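Local atomic coordinates of inorganic pyrophosphatase (Ehrlichia chaffeensis, PDB entry 3LO0), a protein that probably catalyses the magnesium-dependent hydrolysis of inorganic pyrophosphate to two phosphate ions, and assembles as a homohexamer. Residues I37-E42 with V91-A96; I43-C48 with R98-S103; R110-L115 with K126-P131. All blocks are in the same frame, centred on the assembly; numbering follows the deposited sequence.

Interaction 1 (I37-E42 with V91-A96); sequences INVIIE and VDVLVA
Val39 and Val93 both hold CG1 trans to their own backbone nitrogen (chi1 -176° and -175°), a setting that directs their gamma methyls at the other strand. The two side chains meet at a slant, with CG1 the nearer prong of Val93: Val39 CG1 rests 4.0 Å from Val93 CB, and Val39 CG2 lies 4.0 Å from Val93 CG1. Val95 has the same first torsion and meets Val39 tip to tip, its CG2 4.0 Å from Val39 CG1. Flanking this trio, the extended side chain of Ile37 brings CD1 to 4.2 Å from Val93 CG2 and equally near Val93 CG1, whereas Ile41 is folded back so that its CD1 reaches Val95 CG2 at 4.2 Å.

Strands 37-41 and 92-95 run almost perpendicular, at 88°, with their axes 8.2 Å apart. They are members of one curled sheet whose inner face closes on itself, as in the beta barrel of soluble pyrophosphatases of this family. Ile107, Ile127 and Ala129 extend the same apolar interior. At the polar margin a water lies within hydrogen-bonding distance of both Glu42 OE1 and Asp92 OD1; Asp92 is a predicted magnesium ligand. The direct contact is thus wholly aliphatic and depends on shape and burial, while the two carboxylates are kept apart by a water beside the predicted metal site.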
ATOM      1  N   ILE A  37      -8.468  14.911 -24.592  1.00 21.93           N
ATOM      2  CA  ILE A  37      -9.489  15.152 -23.635  1.00 21.69           C
ATOM      3  C   ILE A  37      -8.906  15.282 -22.227  1.00 22.05           C
ATOM      4  O   ILE A  37      -7.932  14.596 -21.859  1.00 21.42           O
ATOM      5  CB  ILE A  37     -10.537  14.032 -23.672  1.00 21.08           C
ATOM      6  CG1 ILE A  37      -9.913  12.650 -23.550  1.00 21.21           C
ATOM      7  CG2 ILE A  37     -11.404  14.118 -25.000  1.00 21.31           C
ATOM      8  CD1 ILE A  37     -10.961  11.522 -23.223  1.00 18.74           C
ATOM      9  N   ASN A  38      -9.508  16.168 -21.453  1.00 22.72           N
ATOM     10  CA  ASN A  38      -9.251  16.207 -20.045  1.00 23.69           C
ATOM     11  C   ASN A  38     -10.149  15.199 -19.377  1.00 23.56           C
ATOM     12  O   ASN A  38     -11.367  15.162 -19.604  1.00 24.08           O
ATOM     13  CB  ASN A  38      -9.498  17.575 -19.451  1.00 24.20           C
ATOM     14  CG  ASN A  38      -8.525  18.606 -19.935  1.00 25.95           C
ATOM     15  OD1 ASN A  38      -7.346  18.325 -20.144  1.00 27.44           O
ATOM     16  ND2 ASN A  38      -9.020  19.835 -20.107  1.00 27.51           N
ATOM     17  N   VAL A  39      -9.566  14.387 -18.511  1.00 21.82           N
ATOM     18  CA  VAL A  39     -10.371  13.454 -17.754  1.00 21.03           C
ATOM     19  C   VAL A  39     -10.178  13.696 -16.252  1.00 20.97           C
ATOM     20  O   VAL A  39      -9.040  13.729 -15.756  1.00 20.83           O
ATOM     21  CB  VAL A  39      -9.992  12.003 -18.104  1.00 21.47           C
ATOM     22  CG1 VAL A  39     -10.928  11.025 -17.361  1.00 21.12           C
ATOM     23  CG2 VAL A  39     -10.001  11.800 -19.634  1.00 22.45           C
ATOM     24  N   ILE A  40     -11.281  13.881 -15.539  1.00 20.00           N
ATOM     25  CA  ILE A  40     -11.240  13.987 -14.079  1.00 21.04           C
ATOM     26  C   ILE A  40     -11.381  12.606 -13.542  1.00 19.61           C
ATOM     27  O   ILE A  40     -12.386  11.950 -13.805  1.00 20.30           O
ATOM     28  CB  ILE A  40     -12.360  14.864 -13.504  1.00 21.16           C
ATOM     29  CG1 ILE A  40     -12.097  16.307 -13.899  1.00 23.63           C
ATOM     30  CG2 ILE A  40     -12.387  14.713 -11.953  1.00 23.88           C
ATOM     31  CD1 ILE A  40     -13.047  17.328 -13.296  1.00 25.05           C
ATOM     32  N   ILE A  41     -10.360  12.137 -12.838  1.00 20.25           N
ATOM     33  CA  ILE A  41     -10.353  10.791 -12.293  1.00 19.42           C
ATOM     34  C   ILE A  41     -11.247  10.705 -11.047  1.00 20.37           C
ATOM     35  O   ILE A  41     -11.171  11.558 -10.135  1.00 20.22           O
ATOM     36  CB  ILE A  41      -8.925  10.284 -11.973  1.00 19.03           C
ATOM     37  CG1 ILE A  41      -8.044  10.225 -13.246  1.00 19.27           C
ATOM     38  CG2 ILE A  41      -8.983   8.881 -11.357  1.00 18.70           C
ATOM     39  CD1 ILE A  41      -8.661   9.393 -14.381  1.00 20.23           C
ATOM     40  N   GLU A  42     -12.101   9.695 -11.038  1.00 19.46           N
ATOM     41  CA  GLU A  42     -12.954   9.404  -9.904  1.00 20.71           C
ATOM     42  C   GLU A  42     -12.463   8.240  -9.068  1.00 21.36           C
ATOM     43  O   GLU A  42     -12.550   8.289  -7.833  1.00 21.51           O
ATOM     44  CB  GLU A  42     -14.358   9.086 -10.378  1.00 20.28           C
ATOM     45  CG  GLU A  42     -15.093  10.282 -10.862  1.00 22.26           C
ATOM     46  CD  GLU A  42     -16.397   9.916 -11.500  1.00 25.57           C
ATOM     47  OE1 GLU A  42     -16.358   9.114 -12.470  1.00 23.69           O
ATOM     48  OE2 GLU A  42     -17.449  10.434 -11.041  1.00 24.16           O
ATOM     49  N   VAL A  91     -19.575  11.971 -20.220  1.00 27.37           N
ATOM     50  CA  VAL A  91     -18.960  10.815 -20.855  1.00 25.17           C
ATOM     51  C   VAL A  91     -17.952  10.154 -19.895  1.00 23.56           C
ATOM     52  O   VAL A  91     -17.093  10.830 -19.338  1.00 21.21           O
ATOM     53  CB  VAL A  91     -18.214  11.241 -22.162  1.00 25.14           C
ATOM     54  CG1 VAL A  91     -17.504  10.056 -22.805  1.00 25.48           C
ATOM     55  CG2 VAL A  91     -19.175  11.909 -23.141  1.00 25.12           C
ATOM     56  N   ASP A  92     -18.063   8.844 -19.703  1.00 23.19           N
ATOM     57  CA  ASP A  92     -17.131   8.125 -18.829  1.00 23.32           C
ATOM     58  C   ASP A  92     -15.951   7.598 -19.629  1.00 22.00           C
ATOM     59  O   ASP A  92     -16.095   7.113 -20.777  1.00 21.89           O
ATOM     60  CB  ASP A  92     -17.826   6.933 -18.164  1.00 23.46           C
ATOM     61  CG  ASP A  92     -18.969   7.356 -17.268  1.00 28.62           C
ATOM     62  OD1 ASP A  92     -18.826   8.393 -16.570  1.00 29.07           O
ATOM     63  OD2 ASP A  92     -20.005   6.645 -17.278  1.00 32.52           O
ATOM     64  N   VAL A  93     -14.802   7.616 -18.970  1.00 20.16           N
ATOM     65  CA  VAL A  93     -13.549   7.291 -19.585  1.00 19.47           C
ATOM     66  C   VAL A  93     -12.712   6.378 -18.672  1.00 19.48           C
ATOM     67  O   VAL A  93     -12.499   6.675 -17.483  1.00 18.83           O
ATOM     68  CB  VAL A  93     -12.742   8.569 -19.904  1.00 18.84           C
ATOM     69  CG1 VAL A  93     -11.458   8.228 -20.676  1.00 15.89           C
ATOM     70  CG2 VAL A  93     -13.584   9.554 -20.643  1.00 20.56           C
ATOM     71  N   LEU A  94     -12.202   5.303 -19.268  1.00 19.03           N
ATOM     72  CA  LEU A  94     -11.120   4.518 -18.695  1.00 20.27           C
ATOM     73  C   LEU A  94      -9.791   5.039 -19.204  1.00 19.12           C
ATOM     74  O   LEU A  94      -9.575   5.081 -20.411  1.00 20.31           O
ATOM     75  CB  LEU A  94     -11.243   3.055 -19.117  1.00 19.94           C
ATOM     76  CG  LEU A  94     -12.535   2.409 -18.627  1.00 24.08           C
ATOM     77  CD1 LEU A  94     -13.061   1.412 -19.650  1.00 26.76           C
ATOM     78  CD2 LEU A  94     -12.284   1.754 -17.244  1.00 22.52           C
ATOM     79  N   VAL A  95      -8.886   5.402 -18.308  1.00 17.98           N
ATOM     80  CA  VAL A  95      -7.562   5.819 -18.716  1.00 17.65           C
ATOM     81  C   VAL A  95      -6.555   4.778 -18.272  1.00 19.29           C
ATOM     82  O   VAL A  95      -6.328   4.613 -17.097  1.00 19.89           O
ATOM     83  CB  VAL A  95      -7.165   7.182 -18.160  1.00 18.39           C
ATOM     84  CG1 VAL A  95      -5.832   7.664 -18.796  1.00 17.08           C
ATOM     85  CG2 VAL A  95      -8.308   8.230 -18.397  1.00 17.51           C
ATOM     86  N   ALA A  96      -5.973   4.064 -19.217  1.00 20.68           N
ATOM     87  CA  ALA A  96      -4.922   3.103 -18.891  1.00 22.02           C
ATOM     88  C   ALA A  96      -3.694   3.870 -18.447  1.00 22.86           C
ATOM     89  O   ALA A  96      -3.394   4.935 -18.969  1.00 22.72           O
ATOM     90  CB  ALA A  96      -4.620   2.232 -20.118  1.00 22.92           C
TER
HETATM   91  O   HOH W   1     -18.614   9.200 -14.125  1.00 44.86           O

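Interaction 2 (I43-C48 with R98-S103); sequences ISQNSC and RFPVMS
Ser44 turns its side chain toward the 98-103 segment and grips it through a single direct hydrogen bond, OG to Val101 O, 2.8 Å long. With OG beside its own backbone nitrogen (chi1 -57°), the hydroxyl comes at the carbonyl from above, 42° out of its plane, and not along a lone pair. The serine CB meanwhile packs on Pro100 CB at 4.0 Å, so one short residue makes a polar contact and an apolar one. Gln45 lies against the same proline with its backbone and the base of its side chain: Gln45 O is 3.5 Å from Pro100 CG, and Gln45 CG passes 4.0 Å from Pro100 CA. Beyond CG the glutamine chain is extended and carries the amide alongside the backbone of Arg98 and Phe99, where NE2 is bonded to Ser97 O.

Two waters join the two segments around Ser44 and Ser103. One accepts from Ser103 N at 3.1 Å and donates to Ser44 OG at 3.0 Å, so that this hydroxyl both gives and receives. The other accepts from Ser44 N and reaches Ser103 OG only weakly; the firmer partner of that OG is Glu42 O. Within its own loop, Ser44 O accepts a bond of 2.8 Å from Ser47 OG, which closes the turn 44-47 alongside a weak one from Ser47 N.

These are two loops, one joining strand 37-41 to strand 50-55 and the other strand 92-95 to strand 106-118. Asn76, at the start of strand 76-79, pins both with its OD1, which accepts from Gln45 N and Val101 N. The contact also borders a subunit interface: Tyr52 of a second subunit, on that subunit's strand 50-55, bonds through its OH to Met102 N.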
ATOM      1  N   ILE A  43     -11.980   7.194  -9.750  1.00 21.20           N
ATOM      2  CA  ILE A  43     -11.532   5.957  -9.117  1.00 20.12           C
ATOM      3  C   ILE A  43     -10.176   5.545  -9.710  1.00 19.92           C
ATOM      4  O   ILE A  43     -10.032   5.434 -10.939  1.00 19.85           O
ATOM      5  CB  ILE A  43     -12.551   4.812  -9.409  1.00 20.42           C
ATOM      6  CG1 ILE A  43     -13.943   5.205  -8.881  1.00 21.93           C
ATOM      7  CG2 ILE A  43     -12.072   3.489  -8.825  1.00 21.96           C
ATOM      8  CD1 ILE A  43     -15.045   4.306  -9.289  1.00 20.65           C
ATOM      9  N   SER A  44      -9.228   5.257  -8.839  1.00 20.43           N
ATOM     10  CA  SER A  44      -7.866   4.913  -9.236  1.00 22.39           C
ATOM     11  C   SER A  44      -7.837   3.471  -9.690  1.00 22.93           C
ATOM     12  O   SER A  44      -8.517   2.658  -9.105  1.00 22.78           O
ATOM     13  CB  SER A  44      -6.926   5.094  -8.043  1.00 23.02           C
ATOM     14  OG  SER A  44      -6.988   6.407  -7.545  1.00 21.97           O
ATOM     15  N   GLN A  45      -7.022   3.120 -10.680  1.00 24.99           N
ATOM     16  CA  GLN A  45      -6.895   1.702 -11.031  1.00 25.20           C
ATOM     17  C   GLN A  45      -6.226   0.950  -9.901  1.00 26.61           C
ATOM     18  O   GLN A  45      -5.457   1.519  -9.123  1.00 25.58           O
ATOM     19  CB  GLN A  45      -6.125   1.489 -12.346  1.00 27.58           C
ATOM     20  CG  GLN A  45      -4.673   1.802 -12.326  1.00 25.42           C
ATOM     21  CD  GLN A  45      -4.005   1.627 -13.709  1.00 27.33           C
ATOM     22  OE1 GLN A  45      -4.594   1.873 -14.783  1.00 25.25           O
ATOM     23  NE2 GLN A  45      -2.755   1.233 -13.667  1.00 22.19           N
ATOM     24  N   ASN A  46      -6.536  -0.335  -9.825  1.00 28.24           N
ATOM     25  CA  ASN A  46      -5.990  -1.202  -8.805  1.00 30.29           C
ATOM     26  C   ASN A  46      -6.258  -0.654  -7.365  1.00 30.02           C
ATOM     27  O   ASN A  46      -5.439  -0.823  -6.439  1.00 32.78           O
ATOM     28  CB  ASN A  46      -4.487  -1.444  -9.058  1.00 31.76           C
ATOM     29  CG  ASN A  46      -4.145  -1.743 -10.524  1.00 33.27           C
ATOM     30  OD1 ASN A  46      -3.016  -1.416 -10.976  1.00 40.98           O
ATOM     31  ND2 ASN A  46      -5.072  -2.344 -11.277  1.00 33.55           N
ATOM     32  N   SER A  47      -7.372   0.049  -7.184  1.00 28.97           N
ATOM     33  CA  SER A  47      -7.807   0.491  -5.848  1.00 28.72           C
ATOM     34  C   SER A  47      -8.777  -0.506  -5.237  1.00 29.01           C
ATOM     35  O   SER A  47      -9.304  -1.379  -5.934  1.00 29.55           O
ATOM     36  CB  SER A  47      -8.494   1.861  -5.940  1.00 29.02           C
ATOM     37  OG  SER A  47      -9.683   1.828  -6.741  1.00 25.01           O
ATOM     38  N   CYS A  48      -9.078  -0.336  -3.948  1.00 30.85           N
ATOM     39  CA  CYS A  48     -10.123  -1.130  -3.266  1.00 31.01           C
ATOM     40  C   CYS A  48     -11.458  -0.972  -4.010  1.00 30.13           C
ATOM     41  O   CYS A  48     -11.604  -0.042  -4.758  1.00 29.56           O
ATOM     42  CB  CYS A  48     -10.253  -0.687  -1.806  1.00 31.97           C
ATOM     43  SG  CYS A  48      -8.650  -0.848  -0.809  1.00 37.96           S
ATOM     44  N   ARG A  98       0.429   3.515 -16.145  1.00 25.99           N
ATOM     45  CA  ARG A  98       1.464   2.646 -15.556  1.00 26.84           C
ATOM     46  C   ARG A  98       1.320   2.620 -14.036  1.00 27.08           C
ATOM     47  O   ARG A  98       1.799   1.687 -13.364  1.00 25.75           O
ATOM     48  CB  ARG A  98       2.875   3.164 -15.912  1.00 27.75           C
ATOM     49  CG  ARG A  98       3.305   3.110 -17.370  1.00 30.02           C
ATOM     50  CD  ARG A  98       4.862   3.372 -17.546  1.00 30.26           C
ATOM     51  NE  ARG A  98       5.275   4.788 -17.492  1.00 30.34           N
ATOM     52  CZ  ARG A  98       6.067   5.351 -16.571  1.00 35.09           C
ATOM     53  NH1 ARG A  98       6.583   4.665 -15.555  1.00 37.68           N
ATOM     54  NH2 ARG A  98       6.368   6.636 -16.661  1.00 35.30           N
ATOM     55  N   PHE A  99       0.714   3.677 -13.486  1.00 26.87           N
ATOM     56  CA  PHE A  99       0.522   3.830 -12.029  1.00 27.21           C
ATOM     57  C   PHE A  99      -0.867   4.422 -11.767  1.00 26.91           C
ATOM     58  O   PHE A  99      -1.376   5.179 -12.601  1.00 26.17           O
ATOM     59  CB  PHE A  99       1.568   4.777 -11.451  1.00 27.91           C
ATOM     60  CG  PHE A  99       2.966   4.242 -11.567  1.00 31.00           C
ATOM     61  CD1 PHE A  99       3.390   3.219 -10.729  1.00 32.71           C
ATOM     62  CD2 PHE A  99       3.824   4.706 -12.545  1.00 34.95           C
ATOM     63  CE1 PHE A  99       4.683   2.693 -10.839  1.00 34.99           C
ATOM     64  CE2 PHE A  99       5.128   4.184 -12.658  1.00 36.10           C
ATOM     65  CZ  PHE A  99       5.541   3.183 -11.811  1.00 36.20           C
ATOM     66  N   PRO A 100      -1.460   4.118 -10.611  1.00 26.42           N
ATOM     67  CA  PRO A 100      -2.774   4.734 -10.310  1.00 26.09           C
ATOM     68  C   PRO A 100      -2.686   6.248 -10.246  1.00 25.14           C
ATOM     69  O   PRO A 100      -1.681   6.785  -9.812  1.00 24.29           O
ATOM     70  CB  PRO A 100      -3.128   4.178  -8.913  1.00 25.53           C
ATOM     71  CG  PRO A 100      -2.300   2.944  -8.755  1.00 28.14           C
ATOM     72  CD  PRO A 100      -1.049   3.149  -9.578  1.00 27.63           C
ATOM     73  N   VAL A 101      -3.738   6.924 -10.705  1.00 23.83           N
ATOM     74  CA  VAL A 101      -3.855   8.370 -10.598  1.00 23.56           C
ATOM     75  C   VAL A 101      -4.914   8.675  -9.555  1.00 23.82           C
ATOM     76  O   VAL A 101      -5.963   8.032  -9.514  1.00 23.04           O
ATOM     77  CB  VAL A 101      -4.264   8.966 -11.948  1.00 23.34           C
ATOM     78  CG1 VAL A 101      -4.531  10.458 -11.838  1.00 22.00           C
ATOM     79  CG2 VAL A 101      -3.216   8.617 -13.011  1.00 24.10           C
ATOM     80  N   MET A 102      -4.657   9.655  -8.691  1.00 25.38           N
ATOM     81  CA  MET A 102      -5.568   9.885  -7.583  1.00 26.22           C
ATOM     82  C   MET A 102      -6.907  10.454  -8.039  1.00 25.86           C
ATOM     83  O   MET A 102      -6.995  11.179  -9.051  1.00 25.13           O
ATOM     84  CB  MET A 102      -4.928  10.774  -6.508  1.00 27.49           C
ATOM     85  CG  MET A 102      -4.705  12.193  -6.915  1.00 29.79           C
ATOM     86  SD  MET A 102      -3.928  13.204  -5.614  1.00 32.99           S
ATOM     87  CE  MET A 102      -3.667  14.643  -6.646  1.00 31.00           C
ATOM     88  N   SER A 103      -7.954  10.111  -7.290  1.00 25.91           N
ATOM     89  CA  SER A 103      -9.268  10.712  -7.486  1.00 25.95           C
ATOM     90  C   SER A 103      -9.107  12.199  -7.336  1.00 26.26           C
ATOM     91  O   SER A 103      -8.439  12.670  -6.429  1.00 26.55           O
ATOM     92  CB  SER A 103     -10.277  10.297  -6.410  1.00 26.79           C
ATOM     93  OG  SER A 103     -10.363   8.938  -6.313  1.00 27.26           O
TER
HETATM   94  O   HOH W   2      -9.936   5.488  -5.985  1.00 23.44           O
HETATM   95  O   HOH W   3      -7.055   8.103  -5.132  1.00 38.00           O

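Interaction 3 (R110-L115 with K126-P131); sequences RPVGVL and KILAVP
Arg110 and Val130 form a hydrogen-bonded antiparallel pair in which both backbone groups are satisfied: Arg110 N gives to Val130 O at 2.8 Å, and Val130 N gives to Arg110 O at 2.9 Å. The arginine side chain leaves its backbone with CG wedged between N and the carbonyl carbon (chi1 55°), then runs straight to NE and lays one guanidinium face over Val130 CG2, 3.6 Å from CZ. NH1 gives to a water that in turn donates to Pro131 O, and NH2 is taken up by Ile142 O.

The middle of the hairpin formed by strands 106-118 and 124-131 is interrupted by a classic beta bulge, in which Val112 and Gly113 both face Leu128. Leu128 O therefore has two donors: Val112 N approaches at 2.8 Å, nearly straight and in the carbonyl plane, while the bond from Gly113 N is long and weak. In return Leu128 N gives to Gly113 O at 2.9 Å, from above the carbonyl plane. Beyond the bulge Leu115 and Lys126 exchange a pair of bonds, each 2.9 Å, from Leu115 N to Lys126 O and from Lys126 N to Leu115 O.

Side chains pack on both faces of the pair. Pro111 CB and Val114 CG2 lie on Ile127 over the face covered by helix 180-189, the latter 3.8 Å from Ile127 CD1. On the opposite face Lys126 heads away toward the predicted substrate and magnesium sites, where NZ donates to Tyr77 OH and has long, weak ion pairs with Asp92, Asp124 and a bound sulfate, probably from the crystallisation liquor.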
ATOM      1  N   ARG A 110      -5.868  10.709 -24.461  1.00 22.19           N
ATOM      2  CA  ARG A 110      -6.381  10.630 -25.824  1.00 22.70           C
ATOM      3  C   ARG A 110      -7.106   9.336 -26.011  1.00 21.50           C
ATOM      4  O   ARG A 110      -6.629   8.271 -25.579  1.00 21.25           O
ATOM      5  CB  ARG A 110      -5.312  10.854 -26.879  1.00 23.26           C
ATOM      6  CG  ARG A 110      -4.118   9.970 -26.809  1.00 25.77           C
ATOM      7  CD  ARG A 110      -3.092  10.364 -27.923  1.00 29.26           C
ATOM      8  NE  ARG A 110      -1.938   9.483 -27.784  1.00 28.57           N
ATOM      9  CZ  ARG A 110      -1.931   8.193 -28.139  1.00 28.24           C
ATOM     10  NH1 ARG A 110      -0.851   7.459 -27.907  1.00 27.05           N
ATOM     11  NH2 ARG A 110      -2.989   7.638 -28.726  1.00 28.71           N
ATOM     12  N   PRO A 111      -8.299   9.428 -26.588  1.00 20.92           N
ATOM     13  CA  PRO A 111      -9.099   8.250 -26.753  1.00 21.59           C
ATOM     14  C   PRO A 111      -8.475   7.341 -27.792  1.00 21.96           C
ATOM     15  O   PRO A 111      -7.860   7.826 -28.743  1.00 21.47           O
ATOM     16  CB  PRO A 111     -10.418   8.780 -27.293  1.00 20.89           C
ATOM     17  CG  PRO A 111     -10.073  10.071 -27.915  1.00 23.11           C
ATOM     18  CD  PRO A 111      -8.868  10.582 -27.296  1.00 22.26           C
ATOM     19  N   VAL A 112      -8.651   6.045 -27.605  1.00 22.49           N
ATOM     20  CA  VAL A 112      -8.219   5.082 -28.593  1.00 23.05           C
ATOM     21  C   VAL A 112      -9.297   4.095 -28.996  1.00 24.01           C
ATOM     22  O   VAL A 112      -9.069   3.264 -29.879  1.00 24.32           O
ATOM     23  CB  VAL A 112      -6.975   4.336 -28.131  1.00 23.57           C
ATOM     24  CG1 VAL A 112      -5.836   5.354 -27.925  1.00 24.95           C
ATOM     25  CG2 VAL A 112      -7.249   3.535 -26.847  1.00 22.06           C
ATOM     26  N   GLY A 113     -10.470   4.201 -28.377  1.00 23.21           N
ATOM     27  CA  GLY A 113     -11.531   3.248 -28.605  1.00 23.22           C
ATOM     28  C   GLY A 113     -12.656   3.468 -27.635  1.00 23.01           C
ATOM     29  O   GLY A 113     -12.590   4.385 -26.789  1.00 22.52           O
ATOM     30  N   VAL A 114     -13.686   2.634 -27.774  1.00 23.48           N
ATOM     31  CA  VAL A 114     -14.849   2.671 -26.919  1.00 23.81           C
ATOM     32  C   VAL A 114     -15.433   1.253 -26.724  1.00 24.35           C
ATOM     33  O   VAL A 114     -15.517   0.446 -27.667  1.00 24.64           O
ATOM     34  CB  VAL A 114     -15.896   3.707 -27.463  1.00 24.42           C
ATOM     35  CG1 VAL A 114     -16.317   3.377 -28.894  1.00 24.33           C
ATOM     36  CG2 VAL A 114     -17.092   3.807 -26.534  1.00 26.18           C
ATOM     37  N   LEU A 115     -15.786   0.956 -25.480  1.00 23.72           N
ATOM     38  CA  LEU A 115     -16.450  -0.255 -25.127  1.00 25.58           C
ATOM     39  C   LEU A 115     -17.941   0.063 -25.096  1.00 27.12           C
ATOM     40  O   LEU A 115     -18.387   0.932 -24.360  1.00 26.78           O
ATOM     41  CB  LEU A 115     -16.001  -0.778 -23.758  1.00 24.75           C
ATOM     42  CG  LEU A 115     -16.753  -2.028 -23.270  1.00 27.72           C
ATOM     43  CD1 LEU A 115     -16.544  -3.190 -24.267  1.00 27.66           C
ATOM     44  CD2 LEU A 115     -16.333  -2.433 -21.879  1.00 24.55           C
ATOM     45  N   LYS A 126     -18.122   3.240 -22.691  1.00 28.93           N
ATOM     46  CA  LYS A 126     -16.994   3.658 -21.878  1.00 27.11           C
ATOM     47  C   LYS A 126     -15.850   3.910 -22.839  1.00 24.73           C
ATOM     48  O   LYS A 126     -15.394   2.982 -23.496  1.00 24.50           O
ATOM     49  CB  LYS A 126     -16.575   2.577 -20.869  1.00 27.14           C
ATOM     50  CG  LYS A 126     -17.747   1.955 -20.117  1.00 29.18           C
ATOM     51  CD  LYS A 126     -18.312   2.917 -19.096  1.00 27.99           C
ATOM     52  CE  LYS A 126     -19.484   2.298 -18.403  1.00 27.87           C
ATOM     53  NZ  LYS A 126     -20.079   3.256 -17.513  1.00 29.72           N
ATOM     54  N   ILE A 127     -15.409   5.155 -22.924  1.00 22.39           N
ATOM     55  CA  ILE A 127     -14.226   5.501 -23.707  1.00 21.26           C
ATOM     56  C   ILE A 127     -13.004   4.844 -23.088  1.00 20.49           C
ATOM     57  O   ILE A 127     -12.902   4.775 -21.864  1.00 20.42           O
ATOM     58  CB  ILE A 127     -14.021   7.013 -23.765  1.00 21.10           C
ATOM     59  CG1 ILE A 127     -15.265   7.742 -24.283  1.00 23.79           C
ATOM     60  CG2 ILE A 127     -12.849   7.334 -24.674  1.00 21.76           C
ATOM     61  CD1 ILE A 127     -15.774   7.214 -25.638  1.00 26.07           C
ATOM     62  N   LEU A 128     -12.127   4.277 -23.921  1.00 20.34           N
ATOM     63  CA  LEU A 128     -10.800   3.823 -23.505  1.00 19.40           C
ATOM     64  C   LEU A 128      -9.783   4.820 -24.048  1.00 19.41           C
ATOM     65  O   LEU A 128      -9.746   5.120 -25.236  1.00 19.58           O
ATOM     66  CB  LEU A 128     -10.466   2.412 -24.022  1.00 20.14           C
ATOM     67  CG  LEU A 128      -9.075   1.861 -23.646  1.00 20.27           C
ATOM     68  CD1 LEU A 128      -8.976   1.689 -22.131  1.00 19.93           C
ATOM     69  CD2 LEU A 128      -8.698   0.549 -24.468  1.00 22.04           C
ATOM     70  N   ALA A 129      -8.930   5.332 -23.173  1.00 19.70           N
ATOM     71  CA  ALA A 129      -7.963   6.350 -23.557  1.00 19.26           C
ATOM     72  C   ALA A 129      -6.642   6.060 -22.877  1.00 19.31           C
ATOM     73  O   ALA A 129      -6.579   5.262 -21.928  1.00 19.91           O
ATOM     74  CB  ALA A 129      -8.494   7.769 -23.159  1.00 18.90           C
ATOM     75  N   VAL A 130      -5.587   6.691 -23.383  1.00 19.68           N
ATOM     76  CA  VAL A 130      -4.274   6.579 -22.818  1.00 19.38           C
ATOM     77  C   VAL A 130      -3.743   7.964 -22.560  1.00 20.17           C
ATOM     78  O   VAL A 130      -4.236   8.928 -23.142  1.00 19.74           O
ATOM     79  CB  VAL A 130      -3.301   5.829 -23.722  1.00 19.87           C
ATOM     80  CG1 VAL A 130      -3.771   4.387 -23.935  1.00 18.55           C
ATOM     81  CG2 VAL A 130      -3.072   6.628 -25.066  1.00 18.41           C
ATOM     82  N   PRO A 131      -2.762   8.071 -21.671  1.00 20.68           N
ATOM     83  CA  PRO A 131      -2.150   9.378 -21.434  1.00 21.95           C
ATOM     84  C   PRO A 131      -1.491   9.933 -22.703  1.00 22.12           C
ATOM     85  O   PRO A 131      -0.963   9.165 -23.529  1.00 22.39           O
ATOM     86  CB  PRO A 131      -1.109   9.094 -20.362  1.00 22.44           C
ATOM     87  CG  PRO A 131      -1.576   7.822 -19.673  1.00 20.74           C
ATOM     88  CD  PRO A 131      -2.205   7.032 -20.782  1.00 21.53           C
TER
HETATM   89  O   HOH W   4       0.794   8.421 -25.424  1.00 43.88           O

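From the N terminus, residues 37-42 run directly into 43-48, and each later finds its partner in the continuous stretch of chain around 91-103. Interactions 1 and 2 thus close loops of 48 and 49 residues that cross, since their segments alternate; Ile41, packed on the carbonyl oxygens of Val101 and Met102, joins one to the other. Interaction 3 follows in series and closes the short hairpin connection between strands 106-118 and 124-131. It meets interaction 1 edge to edge, because strand 92-95 runs beside strand 124-131, the Leu94 backbone hydrogen-bonded to those of Ile127 and Ala129. Interaction 2 does not touch interaction 3; it joins connecting loops near the subunit interface.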